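PROTEIN (hypothetical protein EF0366) (Enterococcus faecalis, PDB 1VPY) is of unknown function but belongs to the DUF72 family and adopts a TIM-barrel fold. Local coordinates at residues F203-R208 and V251-N256. Residues are numbered along the deposited sequence; the frame is centred on the assembly and turned at random.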
loop_
_atom_site.group_PDB
_atom_site.type_symbol
_atom_site.label_atom_id
_atom_site.label_comp_id
_atom_site.label_asym_id
_atom_site.label_seq_id
_atom_site.Cartn_x
_atom_site.Cartn_y
_atom_site.Cartn_z
ATOM N N PHE A 203 1.008 -1.559 6.323
ATOM C CA PHE A 203 2.452 -1.773 6.339
ATOM C C PHE A 203 2.875 -2.267 4.978
ATOM O O PHE A 203 2.151 -3.042 4.352
ATOM C CB PHE A 203 2.806 -2.880 7.329
ATOM C CG PHE A 203 2.832 -2.442 8.762
ATOM C CD1 PHE A 203 3.994 -1.896 9.310
ATOM C CD2 PHE A 203 1.709 -2.595 9.567
ATOM C CE1 PHE A 203 4.030 -1.498 10.634
ATOM C CE2 PHE A 203 1.735 -2.202 10.892
ATOM C CZ PHE A 203 2.899 -1.655 11.431
ATOM N N ARG A 204 4.053 -1.853 4.527
ATOM C CA ARG A 204 4.668 -2.459 3.350
ATOM C C ARG A 204 6.146 -2.684 3.615
ATOM O O ARG A 204 6.891 -1.741 3.929
ATOM C CB ARG A 204 4.478 -1.592 2.102
ATOM C CG ARG A 204 3.036 -1.514 1.596
ATOM C CD ARG A 204 2.955 -0.708 0.310
ATOM N NE ARG A 204 3.193 -1.530 -0.869
ATOM C CZ ARG A 204 3.889 -1.150 -1.937
ATOM N NH1 ARG A 204 4.463 0.049 -1.995
ATOM N NH2 ARG A 204 4.026 -1.987 -2.947
ATOM N N PHE A 205 6.561 -3.944 3.502
ATOM C CA PHE A 205 7.940 -4.309 3.734
ATOM C C PHE A 205 8.606 -4.558 2.397
ATOM O O PHE A 205 8.228 -5.473 1.658
ATOM C CB PHE A 205 8.038 -5.542 4.630
ATOM C CG PHE A 205 7.253 -5.437 5.914
ATOM C CD1 PHE A 205 7.247 -4.260 6.660
ATOM C CD2 PHE A 205 6.533 -6.530 6.387
ATOM C CE1 PHE A 205 6.519 -4.167 7.848
ATOM C CE2 PHE A 205 5.812 -6.452 7.573
ATOM C CZ PHE A 205 5.800 -5.270 8.305
ATOM N N HIS A 206 9.592 -3.725 2.092
ATOM C CA HIS A 206 10.281 -3.766 0.812
ATOM C C HIS A 206 11.595 -4.536 0.877
ATOM O O HIS A 206 12.247 -4.728 -0.151
ATOM C CB HIS A 206 10.554 -2.341 0.321
ATOM C CG HIS A 206 9.314 -1.550 0.044
ATOM N ND1 HIS A 206 8.479 -1.824 -1.018
ATOM C CD2 HIS A 206 8.761 -0.500 0.697
ATOM C CE1 HIS A 206 7.467 -0.974 -1.011
ATOM N NE2 HIS A 206 7.615 -0.162 0.020
ATOM N N GLY A 207 11.983 -4.960 2.078
ATOM C CA GLY A 207 13.303 -5.538 2.301
ATOM C C GLY A 207 14.350 -4.454 2.472
ATOM O O GLY A 207 14.070 -3.274 2.276
ATOM N N ARG A 208 15.569 -4.844 2.817
ATOM C CA ARG A 208 16.570 -3.861 3.215
ATOM C C ARG A 208 17.786 -3.778 2.289
ATOM O O ARG A 208 18.822 -3.212 2.663
ATOM C CB ARG A 208 16.984 -4.099 4.667
ATOM C CG ARG A 208 15.963 -3.579 5.647
ATOM C CD ARG A 208 16.084 -4.240 6.991
ATOM N NE ARG A 208 14.884 -3.997 7.788
ATOM C CZ ARG A 208 14.758 -4.315 9.072
ATOM N NH1 ARG A 208 15.759 -4.891 9.728
ATOM N NH2 ARG A 208 13.627 -4.051 9.707
ATOM N N VAL A 251 -5.537 -3.846 10.113
ATOM C CA VAL A 251 -4.132 -3.732 9.746
ATOM C C VAL A 251 -3.870 -4.602 8.527
ATOM O O VAL A 251 -4.277 -5.771 8.476
ATOM C CB VAL A 251 -3.192 -4.141 10.901
ATOM C CG1 VAL A 251 -1.748 -3.783 10.573
ATOM C CG2 VAL A 251 -3.608 -3.455 12.178
ATOM N N GLY A 252 -3.213 -4.004 7.536
ATOM C CA GLY A 252 -2.830 -4.695 6.327
ATOM C C GLY A 252 -1.329 -4.758 6.264
ATOM O O GLY A 252 -0.648 -3.748 6.447
ATOM N N VAL A 253 -0.810 -5.951 6.014
ATOM C CA VAL A 253 0.620 -6.146 5.861
ATOM C C VAL A 253 0.950 -6.723 4.484
ATOM O O VAL A 253 0.487 -7.813 4.124
ATOM C CB VAL A 253 1.196 -7.044 6.977
ATOM C CG1 VAL A 253 2.691 -7.222 6.796
ATOM C CG2 VAL A 253 0.892 -6.455 8.364
ATOM N N ILE A 254 1.746 -5.971 3.725
ATOM C CA ILE A 254 2.174 -6.400 2.401
ATOM C C ILE A 254 3.679 -6.630 2.374
ATOM O O ILE A 254 4.472 -5.702 2.591
ATOM C CB ILE A 254 1.767 -5.377 1.302
ATOM C CG1 ILE A 254 0.235 -5.267 1.181
ATOM C CG2 ILE A 254 2.420 -5.706 -0.033
ATOM C CD1 ILE A 254 -0.521 -6.577 1.032
ATOM N N PHE A 255 4.065 -7.877 2.121
ATOM C CA PHE A 255 5.458 -8.196 1.858
ATOM C C PHE A 255 5.729 -7.964 0.375
ATOM O O PHE A 255 5.164 -8.641 -0.488
ATOM C CB PHE A 255 5.773 -9.640 2.261
ATOM C CG PHE A 255 5.860 -9.855 3.749
ATOM C CD1 PHE A 255 4.711 -10.093 4.502
ATOM C CD2 PHE A 255 7.089 -9.812 4.398
ATOM C CE1 PHE A 255 4.793 -10.282 5.893
ATOM C CE2 PHE A 255 7.186 -10.012 5.776
ATOM C CZ PHE A 255 6.039 -10.243 6.527
ATOM N N ASN A 256 6.573 -6.978 0.086
ATOM C CA ASN A 256 6.868 -6.589 -1.283
ATOM C C ASN A 256 8.365 -6.757 -1.578
ATOM O O ASN A 256 8.895 -6.242 -2.565
ATOM C CB ASN A 256 6.391 -5.148 -1.506
ATOM C CG ASN A 256 6.559 -4.680 -2.940
ATOM O OD1 ASN A 256 6.283 -5.415 -3.891
ATOM N ND2 ASN A 256 7.014 -3.447 -3.100
#
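Phe203, Arg204 and Phe205 pair in parallel with Val253, Ile254 and Phe255, joining the seventh and eighth strands of the TIM barrel; helix 231-245 lies in the connection between them. Four backbone bonds hold the register: Phe203 N to Gly252 O, Ile254 N to Phe203 O, Phe205 N to Ile254 O and, just past the strand end, Asn256 N to Phe205 O (2.7 Å). Ile254 O also receives a CA-H contact from Arg204.

Phe203, Phe205, Val253 and Phe255 lie on the outer face, with Val251 beside them, against the helices. Phe205 turns its edge onto the ring face of Phe255 in a T-shaped pair, planes at 71°, with Phe205 CD2 3.6 Å from Phe255 CE2. CE2 of the same Phe205 ring meets Val253 CG1, the methyl anti to the backbone N (chi1 -180°), while Val253 CG2 packs against Phe203. The Phe203 ring edge meets Val251 in plane, Phe203 CD2 lying 3.8 Å from Val251 CG1. Helix 231-245 covers Phe203 and Val253; helix 260-273 packs on Phe255.

Polar groups collect on the inner face and at the C-terminal strand ends, where TIM barrels generally place their active sites. Arg204 runs beside Ile254, Arg204 CG 4.1 Å from Ile254 CB, and its guanidinium forms salt bridges with Glu150 and Glu46. His206 lays CE1 over one guanidinium face; its NE2 is hydrogen-bonded to Glu150. The Asn256 amide is gripped at both ends: OD1 is hydrogen-bonded to Thr19, and Asn256 ND2 donates to His206 ND1 at 3.0 Å, close to the imidazole plane, with amide and ring turned 74° apart.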